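Local coordinates for intracellular protein transport protein USO1 (Saccharomyces cerevisiae S288c, PDB 6LSU) that acts as a tether required for protein transport from the ER to the Golgi complex, here represented by its globular head, at residues K378-Y383 against L401-S406; I407-M412 against A497-V502; S336-V341 against N364-N369; F297-Q302 against F347-K352. All coordinates share one frame; numbering follows the deposited sequence.

Interaction 1 (K378-Y383 against L401-S406); sequences KIDVPY and LIPVVS
With a chi1 of -54°, Ile379 sets CG2 anti to its backbone N and CG1 beside that nitrogen, which aims CG2 at Val404: the two CG2 methyls lie 4.0 Å apart, the side chains side by side and pointing the same way. Val381 CG1 approaches the same methyl, Val404 CG2, at 3.8 Å, but this pair crosses at about a right angle. The backbones form a short antiparallel strand pair. Val381 and Ile402 are its hydrogen-bonded pair, with Val381 N to Ile402 O at 2.7 Å and Ile402 N to Val381 O at 3.0 Å. Asp380 with Pro403 and Pro382 with Leu401 flank it as non-hydrogen-bonded pairs, their side chains on one face. Pro403 occupies the N-cap position of helix 404-414. Beyond the strand pair the first helical residue is also bonded: Val404 N reaches Ile379 O at 3.0 Å in a nearly straight bond (177°). A water donates to Ile379 O and accepts from Val405 N. Ile379 also packs on Leu338 and Met339 of helix 337-346. The contact implies that the first turn of the helix, whose amides lack partners within the helix, is tied to the residue before the strand, through Ile379 O.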
loop_
_atom_site.group_PDB
_atom_site.type_symbol
_atom_site.label_atom_id
_atom_site.label_comp_id
_atom_site.label_asym_id
_atom_site.label_seq_id
_atom_site.Cartn_x
_atom_site.Cartn_y
_atom_site.Cartn_z
ATOM N N LYS A 378 12.242 -14.873 16.759
ATOM C CA LYS A 378 13.538 -14.761 17.498
ATOM C C LYS A 378 14.094 -13.349 17.420
ATOM O O LYS A 378 15.115 -13.032 18.098
ATOM C CB LYS A 378 14.551 -15.756 16.950
ATOM C CG LYS A 378 14.010 -17.172 16.796
ATOM C CD LYS A 378 15.086 -18.195 16.674
ATOM C CE LYS A 378 15.775 -18.188 15.332
ATOM N NZ LYS A 378 16.415 -19.493 15.082
ATOM N N ILE A 379 13.412 -12.479 16.678
ATOM C CA ILE A 379 13.882 -11.078 16.539
ATOM C C ILE A 379 13.511 -10.266 17.794
ATOM O O ILE A 379 12.335 -10.292 18.266
ATOM C CB ILE A 379 13.345 -10.470 15.265
ATOM C CG1 ILE A 379 13.713 -11.354 14.081
ATOM C CG2 ILE A 379 13.841 -9.046 15.169
ATOM C CD1 ILE A 379 13.160 -10.882 12.763
ATOM N N ASP A 380 14.512 -9.547 18.301
ATOM C CA ASP A 380 14.457 -8.663 19.486
ATOM C C ASP A 380 14.851 -7.251 19.031
ATOM O O ASP A 380 15.675 -7.096 18.113
ATOM C CB ASP A 380 15.382 -9.159 20.592
ATOM C CG ASP A 380 14.964 -10.478 21.232
ATOM O OD1 ASP A 380 13.724 -10.670 21.470
ATOM O OD2 ASP A 380 15.883 -11.317 21.500
ATOM N N VAL A 381 14.292 -6.218 19.637
ATOM C CA VAL A 381 14.694 -4.851 19.230
ATOM C C VAL A 381 15.240 -4.135 20.459
ATOM O O VAL A 381 14.767 -4.308 21.573
ATOM C CB VAL A 381 13.580 -4.136 18.444
ATOM C CG1 VAL A 381 12.211 -4.623 18.834
ATOM C CG2 VAL A 381 13.663 -2.624 18.510
ATOM N N PRO A 382 16.382 -3.452 20.298
ATOM C CA PRO A 382 17.049 -2.735 21.384
ATOM C C PRO A 382 16.135 -1.597 21.866
ATOM O O PRO A 382 15.547 -0.916 21.020
ATOM C CB PRO A 382 18.309 -2.194 20.691
ATOM C CG PRO A 382 17.836 -2.019 19.249
ATOM C CD PRO A 382 17.090 -3.314 19.021
ATOM N N TYR A 383 16.007 -1.432 23.180
ATOM C CA TYR A 383 15.331 -0.280 23.823
ATOM C C TYR A 383 16.305 0.365 24.818
ATOM O O TYR A 383 17.291 -0.291 25.246
ATOM C CB TYR A 383 13.981 -0.727 24.387
ATOM C CG TYR A 383 12.934 -0.651 23.315
ATOM C CD1 TYR A 383 12.730 -1.699 22.434
ATOM C CD2 TYR A 383 12.242 0.526 23.080
ATOM C CE1 TYR A 383 11.791 -1.620 21.419
ATOM C CE2 TYR A 383 11.295 0.626 22.068
ATOM C CZ TYR A 383 11.065 -0.458 21.233
ATOM O OH TYR A 383 10.149 -0.405 20.217
ATOM N N LEU A 401 16.474 -5.711 25.429
ATOM C CA LEU A 401 15.994 -6.261 24.146
ATOM C C LEU A 401 14.562 -6.737 24.333
ATOM O O LEU A 401 14.335 -7.556 25.229
ATOM C CB LEU A 401 16.900 -7.413 23.734
ATOM C CG LEU A 401 18.323 -6.997 23.380
ATOM C CD1 LEU A 401 19.234 -8.205 23.424
ATOM C CD2 LEU A 401 18.376 -6.345 22.012
ATOM N N ILE A 402 13.624 -6.212 23.548
ATOM C CA ILE A 402 12.204 -6.665 23.603
ATOM C C ILE A 402 11.922 -7.463 22.348
ATOM O O ILE A 402 12.335 -7.089 21.257
ATOM C CB ILE A 402 11.240 -5.484 23.786
ATOM C CG1 ILE A 402 11.552 -4.713 25.080
ATOM C CG2 ILE A 402 9.814 -5.968 23.766
ATOM C CD1 ILE A 402 12.517 -3.573 24.899
ATOM N N PRO A 403 11.213 -8.595 22.482
ATOM C CA PRO A 403 10.747 -9.356 21.333
ATOM C C PRO A 403 9.790 -8.532 20.471
ATOM O O PRO A 403 8.922 -7.877 20.992
ATOM C CB PRO A 403 10.027 -10.556 21.913
ATOM C CG PRO A 403 10.500 -10.632 23.312
ATOM C CD PRO A 403 10.815 -9.212 23.741
ATOM N N VAL A 404 10.028 -8.573 19.152
ATOM C CA VAL A 404 9.209 -7.863 18.120
ATOM C C VAL A 404 7.735 -8.258 18.309
ATOM O O VAL A 404 6.872 -7.408 18.365
ATOM C CB VAL A 404 9.813 -8.137 16.741
ATOM C CG1 VAL A 404 8.811 -8.502 15.655
ATOM C CG2 VAL A 404 10.644 -6.944 16.327
ATOM N N VAL A 405 7.430 -9.498 18.594
ATOM C CA VAL A 405 5.992 -9.891 18.667
ATOM C C VAL A 405 5.317 -9.130 19.824
ATOM O O VAL A 405 4.202 -8.656 19.642
ATOM C CB VAL A 405 5.826 -11.404 18.771
ATOM C CG1 VAL A 405 4.384 -11.785 19.017
ATOM C CG2 VAL A 405 6.348 -12.053 17.517
ATOM N N SER A 406 5.966 -9.059 20.987
ATOM C CA SER A 406 5.521 -8.233 22.143
ATOM C C SER A 406 5.250 -6.774 21.716
ATOM O O SER A 406 4.116 -6.294 21.975
ATOM C CB SER A 406 6.549 -8.327 23.269
ATOM O OG SER A 406 6.525 -9.648 23.795
HETATM O O HOH W 1 9.444 -11.186 18.419
#

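Interaction 2 (I407-M412 against A497-V502); sequences ILINWM and ANLFEV
No flat ring enters the meeting of Ile409 with Ala497; the indole of Trp411 projects from another side of helix 404-414. Ile407 CG2 sits 3.6 Å above one face of that indole, offset toward the rim, and Asn410 OD1 lies in plane at its edge. Phe346 and His419 bring further rings to it. The ND2 of Asn410 donates to Lys496 O, just before Ala497.

The contact itself is small and apolar. Ile409, with chi1 at -68°, has CG2 anti to the backbone N, and this methyl does most of the touching: it lies 4.0 Å from Ala497 CB and also rests against the Ala497 carbonyl group. Ile409 CG2 reaches Leu499 CD2 at 4.4 Å, and three residues on Met412 CE meets Leu499 CD2 at 4.2 Å. No hydrogen bond crosses between residues 407-412 and 497-502. Instead, Ala497 O accepts from Gln449 NE2, so the carbonyl beside the Ile409 methyl has a polar partner.

Asn498 turns away to serve as N-cap of helix 499-504: its OD1 accepts from Glu501 N at 3.1 Å and, weakly, from Phe500 N, while its ND2 donates to Gln449 O. Phe445 of helix 439-459 touches both Ile409 and Leu499. A capped helix start and the residue before its cap, packed through aliphatic side chains against a neighbouring helix, fit the successive packing of an armadillo superhelix, here ARM 7 against ARM 8.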
loop_
_atom_site.group_PDB
_atom_site.type_symbol
_atom_site.label_atom_id
_atom_site.label_comp_id
_atom_site.label_asym_id
_atom_site.label_seq_id
_atom_site.Cartn_x
_atom_site.Cartn_y
_atom_site.Cartn_z
ATOM N N ILE A 407 6.182 -6.092 21.039
ATOM C CA ILE A 407 5.963 -4.679 20.581
ATOM C C ILE A 407 4.721 -4.601 19.686
ATOM O O ILE A 407 4.013 -3.677 19.754
ATOM C CB ILE A 407 7.176 -4.093 19.861
ATOM C CG1 ILE A 407 8.440 -4.227 20.704
ATOM C CG2 ILE A 407 6.933 -2.619 19.496
ATOM C CD1 ILE A 407 9.580 -3.537 20.095
ATOM N N LEU A 408 4.507 -5.555 18.807
ATOM C CA LEU A 408 3.350 -5.513 17.904
ATOM C C LEU A 408 2.072 -5.491 18.753
ATOM O O LEU A 408 1.234 -4.658 18.537
ATOM C CB LEU A 408 3.388 -6.713 16.954
ATOM C CG LEU A 408 4.468 -6.623 15.885
ATOM C CD1 LEU A 408 4.428 -7.857 15.008
ATOM C CD2 LEU A 408 4.306 -5.403 14.987
ATOM N N ILE A 409 1.978 -6.414 19.688
ATOM C CA ILE A 409 0.770 -6.615 20.529
ATOM C C ILE A 409 0.578 -5.373 21.374
ATOM O O ILE A 409 -0.526 -4.880 21.471
ATOM C CB ILE A 409 0.920 -7.882 21.368
ATOM C CG1 ILE A 409 0.885 -9.105 20.436
ATOM C CG2 ILE A 409 -0.195 -7.917 22.399
ATOM C CD1 ILE A 409 1.166 -10.433 21.118
ATOM N N ASN A 410 1.680 -4.828 21.854
ATOM C CA ASN A 410 1.609 -3.631 22.686
ATOM C C ASN A 410 1.100 -2.476 21.827
ATOM O O ASN A 410 0.239 -1.718 22.291
ATOM C CB ASN A 410 2.983 -3.387 23.283
ATOM C CG ASN A 410 2.950 -2.096 24.036
ATOM O OD1 ASN A 410 3.211 -1.050 23.455
ATOM N ND2 ASN A 410 2.494 -2.212 25.262
ATOM N N TRP A 411 1.640 -2.302 20.639
ATOM C CA TRP A 411 1.316 -1.135 19.789
ATOM C C TRP A 411 -0.121 -1.270 19.345
ATOM O O TRP A 411 -0.881 -0.276 19.508
ATOM C CB TRP A 411 2.243 -1.026 18.582
ATOM C CG TRP A 411 3.514 -0.330 18.916
ATOM C CD1 TRP A 411 4.068 -0.173 20.143
ATOM C CD2 TRP A 411 4.420 0.270 17.987
ATOM N NE1 TRP A 411 5.262 0.491 20.046
ATOM C CE2 TRP A 411 5.478 0.806 18.737
ATOM C CE3 TRP A 411 4.413 0.435 16.607
ATOM C CZ2 TRP A 411 6.548 1.445 18.145
ATOM C CZ3 TRP A 411 5.460 1.099 16.025
ATOM C CH2 TRP A 411 6.513 1.594 16.784
ATOM N N MET A 412 -0.461 -2.479 18.887
ATOM C CA MET A 412 -1.830 -2.813 18.450
ATOM C C MET A 412 -2.837 -2.379 19.534
ATOM O O MET A 412 -3.888 -1.762 19.143
ATOM C CB MET A 412 -1.979 -4.312 18.158
ATOM C CG MET A 412 -3.223 -4.559 17.385
ATOM S SD MET A 412 -3.499 -6.282 17.033
ATOM C CE MET A 412 -3.205 -6.938 18.659
ATOM N N ALA A 497 1.614 -6.746 27.017
ATOM C CA ALA A 497 1.433 -7.367 25.677
ATOM C C ALA A 497 0.542 -8.618 25.756
ATOM O O ALA A 497 0.816 -9.547 24.969
ATOM C CB ALA A 497 2.776 -7.702 25.069
ATOM N N ASN A 498 -0.482 -8.631 26.626
ATOM C CA ASN A 498 -1.311 -9.836 26.878
ATOM C C ASN A 498 -2.756 -9.604 26.443
ATOM O O ASN A 498 -3.380 -8.646 26.868
ATOM C CB ASN A 498 -1.222 -10.332 28.327
ATOM C CG ASN A 498 -1.740 -11.754 28.434
ATOM O OD1 ASN A 498 -2.929 -12.015 28.249
ATOM N ND2 ASN A 498 -0.843 -12.714 28.606
ATOM N N LEU A 499 -3.229 -10.478 25.572
ATOM C CA LEU A 499 -4.534 -10.347 24.889
ATOM C C LEU A 499 -5.613 -10.795 25.866
ATOM O O LEU A 499 -6.733 -10.302 25.737
ATOM C CB LEU A 499 -4.549 -11.213 23.621
ATOM C CG LEU A 499 -3.652 -10.750 22.480
ATOM C CD1 LEU A 499 -3.424 -11.859 21.450
ATOM C CD2 LEU A 499 -4.233 -9.539 21.807
ATOM N N PHE A 500 -5.283 -11.751 26.743
ATOM C CA PHE A 500 -6.199 -12.306 27.769
ATOM C C PHE A 500 -6.472 -11.235 28.825
ATOM O O PHE A 500 -7.616 -11.067 29.265
ATOM C CB PHE A 500 -5.614 -13.572 28.351
ATOM C CG PHE A 500 -5.758 -14.752 27.436
ATOM C CD1 PHE A 500 -7.009 -15.269 27.153
ATOM C CD2 PHE A 500 -4.652 -15.357 26.878
ATOM C CE1 PHE A 500 -7.137 -16.377 26.329
ATOM C CE2 PHE A 500 -4.797 -16.427 26.017
ATOM C CZ PHE A 500 -6.031 -16.955 25.763
ATOM N N GLU A 501 -5.436 -10.480 29.166
ATOM C CA GLU A 501 -5.584 -9.314 30.041
ATOM C C GLU A 501 -6.730 -8.458 29.497
ATOM O O GLU A 501 -7.576 -8.103 30.283
ATOM C CB GLU A 501 -4.271 -8.546 30.132
ATOM C CG GLU A 501 -4.002 -7.997 31.520
ATOM C CD GLU A 501 -2.554 -7.604 31.771
ATOM O OE1 GLU A 501 -2.130 -7.647 32.952
ATOM O OE2 GLU A 501 -1.848 -7.263 30.791
ATOM N N VAL A 502 -6.764 -8.148 28.196
ATOM C CA VAL A 502 -7.808 -7.250 27.633
ATOM C C VAL A 502 -9.134 -8.019 27.572
ATOM O O VAL A 502 -10.171 -7.555 28.078
ATOM C CB VAL A 502 -7.399 -6.716 26.256
ATOM C CG1 VAL A 502 -8.566 -6.050 25.539
ATOM C CG2 VAL A 502 -6.216 -5.768 26.379
#

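Interaction 3 (S336-V341 against N364-N369); sequences SVLMVV and NMVRSN
Leu338 and Met365 join two helices of the armadillo fold, 337-346 and the end of 354-366, both within ARM 6. The CA atoms of Leu338 and Met365 are 7.3 Å apart, the nearest pair between residues 336-341 and 364-369.

No hydrogen bond crosses the contact; those of residues 364-369 serve mainly their own turn and neighbouring helices. The chain leaves helix 354-366 through a type II beta turn from Val366 to Asn369, and Asn369 then caps the next helix, its OD1 accepting from Ala372 N. Asn369 ND2 and the carbonyls of Asn364 and Arg367 are taken up by helix 325-333, where Gln329 bonds all three.

The apolar interactions make the contact. In Met365, chi1 (-62°) and a nearly extended chi2 bring SD alongside Leu338, the two side chains sliding past each other in opposite directions. The end of Met365 points to Val341, but its exact position is doubtful. Val314 of helix 301-317 touches both Val337 and Met365. Leu338 has CG anti to the backbone N (chi1 -177°), which brings CD1 to two partners on different sides of it: Met365 SD at 4.1 Å and Val366 CG1 at 4.2 Å.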
loop_
_atom_site.group_PDB
_atom_site.type_symbol
_atom_site.label_atom_id
_atom_site.label_comp_id
_atom_site.label_asym_id
_atom_site.label_seq_id
_atom_site.Cartn_x
_atom_site.Cartn_y
_atom_site.Cartn_z
ATOM N N SER A 336 19.915 -8.545 5.245
ATOM C CA SER A 336 19.518 -7.706 6.405
ATOM C C SER A 336 18.127 -7.067 6.207
ATOM O O SER A 336 17.690 -6.336 7.099
ATOM C CB SER A 336 20.597 -6.691 6.736
ATOM O OG SER A 336 21.106 -6.047 5.570
ATOM N N VAL A 337 17.397 -7.373 5.132
ATOM C CA VAL A 337 16.245 -6.518 4.712
ATOM C C VAL A 337 15.150 -6.570 5.781
ATOM O O VAL A 337 14.712 -5.490 6.197
ATOM C CB VAL A 337 15.718 -6.838 3.303
ATOM C CG1 VAL A 337 14.626 -5.859 2.911
ATOM C CG2 VAL A 337 16.816 -6.769 2.274
ATOM N N LEU A 338 14.773 -7.755 6.252
ATOM C CA LEU A 338 13.714 -7.944 7.278
ATOM C C LEU A 338 14.038 -7.142 8.521
ATOM O O LEU A 338 13.131 -6.470 9.076
ATOM C CB LEU A 338 13.581 -9.407 7.690
ATOM C CG LEU A 338 12.445 -9.659 8.697
ATOM C CD1 LEU A 338 11.103 -9.185 8.142
ATOM C CD2 LEU A 338 12.365 -11.139 9.088
ATOM N N MET A 339 15.251 -7.265 8.994
ATOM C CA MET A 339 15.697 -6.597 10.222
ATOM C C MET A 339 15.679 -5.104 9.928
ATOM O O MET A 339 15.342 -4.315 10.787
ATOM C CB MET A 339 17.110 -7.054 10.611
ATOM C CG MET A 339 17.509 -6.543 11.963
ATOM S SD MET A 339 16.467 -7.356 13.204
ATOM C CE MET A 339 16.249 -5.960 14.323
ATOM N N VAL A 340 16.107 -4.704 8.754
ATOM C CA VAL A 340 16.138 -3.242 8.436
ATOM C C VAL A 340 14.697 -2.692 8.362
ATOM O O VAL A 340 14.478 -1.579 8.905
ATOM C CB VAL A 340 16.939 -2.952 7.163
ATOM C CG1 VAL A 340 16.873 -1.464 6.827
ATOM C CG2 VAL A 340 18.385 -3.371 7.363
ATOM N N VAL A 341 13.759 -3.382 7.701
ATOM C CA VAL A 341 12.402 -2.766 7.612
ATOM C C VAL A 341 11.735 -2.742 9.010
ATOM O O VAL A 341 11.028 -1.818 9.281
ATOM C CB VAL A 341 11.525 -3.307 6.457
ATOM C CG1 VAL A 341 12.313 -3.743 5.244
ATOM C CG2 VAL A 341 10.545 -4.326 6.884
ATOM N N ASN A 364 4.345 -8.923 4.132
ATOM C CA ASN A 364 4.532 -9.618 2.833
ATOM C C ASN A 364 5.771 -10.538 2.863
ATOM O O ASN A 364 5.701 -11.671 2.425
ATOM C CB ASN A 364 4.672 -8.603 1.727
ATOM C CG ASN A 364 3.339 -8.032 1.322
ATOM O OD1 ASN A 364 2.336 -8.756 1.230
ATOM N ND2 ASN A 364 3.390 -6.746 0.993
ATOM N N MET A 365 6.828 -10.099 3.515
ATOM C CA MET A 365 8.069 -10.885 3.682
ATOM C C MET A 365 7.872 -12.214 4.452
ATOM O O MET A 365 8.643 -13.172 4.157
ATOM C CB MET A 365 9.114 -10.033 4.402
ATOM C CG MET A 365 9.478 -8.780 3.573
ATOM S SD MET A 365 11.068 -8.225 4.117
ATOM C CE MET A 365 10.701 -6.601 4.721
ATOM N N VAL A 366 6.921 -12.319 5.393
ATOM C CA VAL A 366 6.865 -13.493 6.330
ATOM C C VAL A 366 5.581 -14.288 6.153
ATOM O O VAL A 366 5.516 -15.425 6.594
ATOM C CB VAL A 366 7.031 -13.084 7.788
ATOM C CG1 VAL A 366 8.253 -12.241 7.996
ATOM C CG2 VAL A 366 5.819 -12.365 8.303
ATOM N N ARG A 367 4.601 -13.725 5.481
ATOM C CA ARG A 367 3.286 -14.370 5.371
ATOM C C ARG A 367 3.440 -15.810 4.893
ATOM O O ARG A 367 3.857 -16.012 3.777
ATOM C CB ARG A 367 2.425 -13.584 4.384
ATOM C CG ARG A 367 0.994 -14.129 4.298
ATOM C CD ARG A 367 -0.111 -13.110 4.088
ATOM N NE ARG A 367 0.430 -11.956 3.382
ATOM C CZ ARG A 367 0.470 -10.722 3.846
ATOM N NH1 ARG A 367 -0.055 -10.443 5.006
ATOM N NH2 ARG A 367 1.049 -9.763 3.155
ATOM N N SER A 368 3.075 -16.784 5.699
ATOM C CA SER A 368 2.882 -18.201 5.250
ATOM C C SER A 368 4.195 -18.937 4.937
ATOM O O SER A 368 4.190 -19.771 4.055
ATOM C CB SER A 368 2.001 -18.218 4.044
ATOM O OG SER A 368 0.740 -18.653 4.453
ATOM N N ASN A 369 5.282 -18.596 5.616
ATOM C CA ASN A 369 6.644 -19.105 5.350
ATOM C C ASN A 369 7.161 -19.493 6.726
ATOM O O ASN A 369 7.590 -18.537 7.423
ATOM C CB ASN A 369 7.465 -18.001 4.701
ATOM C CG ASN A 369 8.861 -18.409 4.290
ATOM O OD1 ASN A 369 9.612 -19.033 5.058
ATOM N ND2 ASN A 369 9.230 -18.004 3.087
#

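Interaction 4 (F297-Q302 against F347-K352); sequences FFWNDQ and FHNIPK
This is a CH-pi and hydrogen-bonding contact between two irregular stretches: the chain leading into helix 301-317, in ARM 5, and the connection between helices 337-346 and 354-366, in ARM 6. Trp299 is its centre. Pro351 CD lies over one face of the indole, 3.3 Å from the centroid of the five-membered ring and 8° off the ring normal, a CH-pi contact placed almost over the middle. On the opposite face sits Phe297 CD2, 3.4 Å above the plane but offset toward the rim, so the indole is held between a proline and a phenyl group. Ile350 CD1 adds an oblique contact to Trp299 CZ2 at 3.9 Å.

Around the rim the contact turns polar, and Asn349, the centre of an inverse gamma turn, uses both its backbone and its side chain. Trp299 NE1 donates to Asn349 O at 3.0 Å from well above the carbonyl plane, in a bent bond (143°). In the other bond, Asn349 ND2 meets Phe297 O at 2.9 Å and 168°, in the carbonyl plane on a lone pair and close to the amide's own plane. With CG anti to its backbone N, Asn349 extends the amide toward the other segment, its CG in plane at the indole edge. Ile304 of helix 301-317 touches both Trp299 and Pro351.

Packing on both faces would hinder turning of the indole about chi2, and the NE1 bond should further restrain its tilt, while the amide of Asn349 ties the same turn to Phe297 O, two residues before Trp299.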
loop_
_atom_site.group_PDB
_atom_site.type_symbol
_atom_site.label_atom_id
_atom_site.label_comp_id
_atom_site.label_asym_id
_atom_site.label_seq_id
_atom_site.Cartn_x
_atom_site.Cartn_y
_atom_site.Cartn_z
ATOM N N PHE A 297 18.265 11.827 11.345
ATOM C CA PHE A 297 17.796 11.890 9.947
ATOM C C PHE A 297 16.641 12.902 9.817
ATOM O O PHE A 297 15.681 12.923 10.641
ATOM C CB PHE A 297 17.403 10.505 9.468
ATOM C CG PHE A 297 17.121 10.457 7.989
ATOM C CD1 PHE A 297 18.153 10.240 7.077
ATOM C CD2 PHE A 297 15.840 10.654 7.512
ATOM C CE1 PHE A 297 17.882 10.114 5.728
ATOM C CE2 PHE A 297 15.591 10.581 6.160
ATOM C CZ PHE A 297 16.598 10.316 5.272
ATOM N N PHE A 298 16.780 13.779 8.809
ATOM C CA PHE A 298 15.833 14.878 8.537
ATOM C C PHE A 298 14.790 14.390 7.537
ATOM O O PHE A 298 15.125 13.895 6.463
ATOM C CB PHE A 298 16.520 16.118 7.998
ATOM C CG PHE A 298 15.498 17.155 7.620
ATOM C CD1 PHE A 298 14.721 17.743 8.604
ATOM C CD2 PHE A 298 15.259 17.475 6.287
ATOM C CE1 PHE A 298 13.770 18.691 8.266
ATOM C CE2 PHE A 298 14.267 18.379 5.946
ATOM C CZ PHE A 298 13.542 18.999 6.939
ATOM N N TRP A 299 13.532 14.466 7.949
ATOM C CA TRP A 299 12.380 13.866 7.248
ATOM C C TRP A 299 11.618 15.012 6.587
ATOM O O TRP A 299 11.533 16.084 7.172
ATOM C CB TRP A 299 11.522 13.027 8.193
ATOM C CG TRP A 299 12.064 11.639 8.427
ATOM C CD1 TRP A 299 12.600 11.170 9.587
ATOM C CD2 TRP A 299 12.112 10.534 7.488
ATOM N NE1 TRP A 299 12.945 9.868 9.443
ATOM C CE2 TRP A 299 12.708 9.456 8.157
ATOM C CE3 TRP A 299 11.774 10.371 6.150
ATOM C CZ2 TRP A 299 12.931 8.217 7.549
ATOM C CZ3 TRP A 299 11.998 9.159 5.532
ATOM C CH2 TRP A 299 12.574 8.098 6.222
ATOM N N ASN A 300 11.246 14.799 5.322
ATOM C CA ASN A 300 10.403 15.681 4.496
ATOM C C ASN A 300 9.674 14.793 3.503
ATOM O O ASN A 300 9.964 13.599 3.488
ATOM C CB ASN A 300 11.243 16.737 3.798
ATOM C CG ASN A 300 12.183 16.191 2.739
ATOM O OD1 ASN A 300 11.946 15.142 2.103
ATOM N ND2 ASN A 300 13.223 16.958 2.479
ATOM N N ASP A 301 8.767 15.373 2.738
ATOM C CA ASP A 301 7.807 14.656 1.875
ATOM C C ASP A 301 8.584 13.873 0.816
ATOM O O ASP A 301 8.236 12.768 0.502
ATOM C CB ASP A 301 6.832 15.660 1.265
ATOM C CG ASP A 301 5.728 16.077 2.216
ATOM O OD1 ASP A 301 5.210 15.192 2.917
ATOM O OD2 ASP A 301 5.419 17.258 2.279
ATOM N N GLN A 302 9.679 14.415 0.312
ATOM C CA GLN A 302 10.446 13.723 -0.742
ATOM C C GLN A 302 11.100 12.457 -0.158
ATOM O O GLN A 302 11.044 11.340 -0.832
ATOM C CB GLN A 302 11.446 14.671 -1.374
ATOM C CG GLN A 302 12.143 14.071 -2.577
ATOM C CD GLN A 302 11.137 13.588 -3.595
ATOM O OE1 GLN A 302 10.436 14.385 -4.191
ATOM N NE2 GLN A 302 11.079 12.292 -3.870
ATOM N N PHE A 347 11.555 2.317 15.053
ATOM C CA PHE A 347 12.499 3.371 15.470
ATOM C C PHE A 347 11.664 4.599 15.783
ATOM O O PHE A 347 10.575 4.815 15.130
ATOM C CB PHE A 347 13.473 3.621 14.326
ATOM C CG PHE A 347 14.638 4.549 14.576
ATOM C CD1 PHE A 347 15.654 4.211 15.463
ATOM C CD2 PHE A 347 14.798 5.699 13.806
ATOM C CE1 PHE A 347 16.746 5.057 15.643
ATOM C CE2 PHE A 347 15.882 6.546 13.992
ATOM C CZ PHE A 347 16.864 6.221 14.900
ATOM N N HIS A 348 12.202 5.451 16.646
ATOM C CA HIS A 348 11.426 6.606 17.140
ATOM C C HIS A 348 11.296 7.663 16.027
ATOM O O HIS A 348 10.208 8.250 15.905
ATOM C CB HIS A 348 12.020 7.104 18.467
ATOM C CG HIS A 348 13.378 7.678 18.336
ATOM N ND1 HIS A 348 14.523 6.886 18.402
ATOM C CD2 HIS A 348 13.774 8.948 18.068
ATOM C CE1 HIS A 348 15.588 7.651 18.224
ATOM N NE2 HIS A 348 15.151 8.933 18.035
ATOM N N ASN A 349 12.376 7.951 15.298
ATOM C CA ASN A 349 12.408 9.094 14.338
ATOM C C ASN A 349 12.004 8.563 12.957
ATOM O O ASN A 349 12.872 8.452 12.109
ATOM C CB ASN A 349 13.770 9.783 14.353
ATOM C CG ASN A 349 13.878 10.900 13.345
ATOM O OD1 ASN A 349 13.029 11.788 13.330
ATOM N ND2 ASN A 349 14.927 10.854 12.520
ATOM N N ILE A 350 10.734 8.151 12.821
ATOM C CA ILE A 350 10.119 7.648 11.561
ATOM C C ILE A 350 8.745 8.287 11.385
ATOM O O ILE A 350 7.896 8.147 12.283
ATOM C CB ILE A 350 9.979 6.129 11.572
ATOM C CG1 ILE A 350 11.337 5.440 11.612
ATOM C CG2 ILE A 350 9.124 5.674 10.388
ATOM C CD1 ILE A 350 12.177 5.666 10.405
ATOM N N PRO A 351 8.480 8.973 10.252
ATOM C CA PRO A 351 7.157 9.508 9.966
ATOM C C PRO A 351 5.997 8.486 9.995
ATOM O O PRO A 351 6.191 7.377 9.678
ATOM C CB PRO A 351 7.333 10.085 8.549
ATOM C CG PRO A 351 8.819 10.486 8.511
ATOM C CD PRO A 351 9.461 9.299 9.206
ATOM N N LYS A 352 4.817 8.936 10.434
ATOM C CA LYS A 352 3.548 8.186 10.538
ATOM C C LYS A 352 3.215 7.537 9.191
ATOM O O LYS A 352 2.734 6.428 9.161
ATOM C CB LYS A 352 2.429 9.133 10.978
ATOM C CG LYS A 352 2.683 9.739 12.357
ATOM C CD LYS A 352 1.588 10.642 12.913
ATOM C CE LYS A 352 1.941 11.146 14.305
ATOM N NZ LYS A 352 0.953 12.139 14.817
#

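Interactions 2 and 3 are buried and apolar, without a hydrogen bond across either; interactions 1 and 4 are partly buried and depend on hydrogen bonds, between backbones in the former and from side-chain N-H groups to backbone carbonyls in the latter. Helix 404-414 is shared: its start belongs to interaction 1, and Ile407 of interaction 2 packs against Val381 of interaction 1. Helix 337-346 links others, since its Leu338 and Met339 touch Ile379 of interaction 1, while the connection following it supplies one side of interaction 4. Interactions 3 and 4 interleave along the chain. Interaction 1 lies within ARM 7 and interaction 3 essentially within ARM 6; interaction 2 joins ARM 7 to ARM 8, interaction 4 ARM 5 to ARM 6.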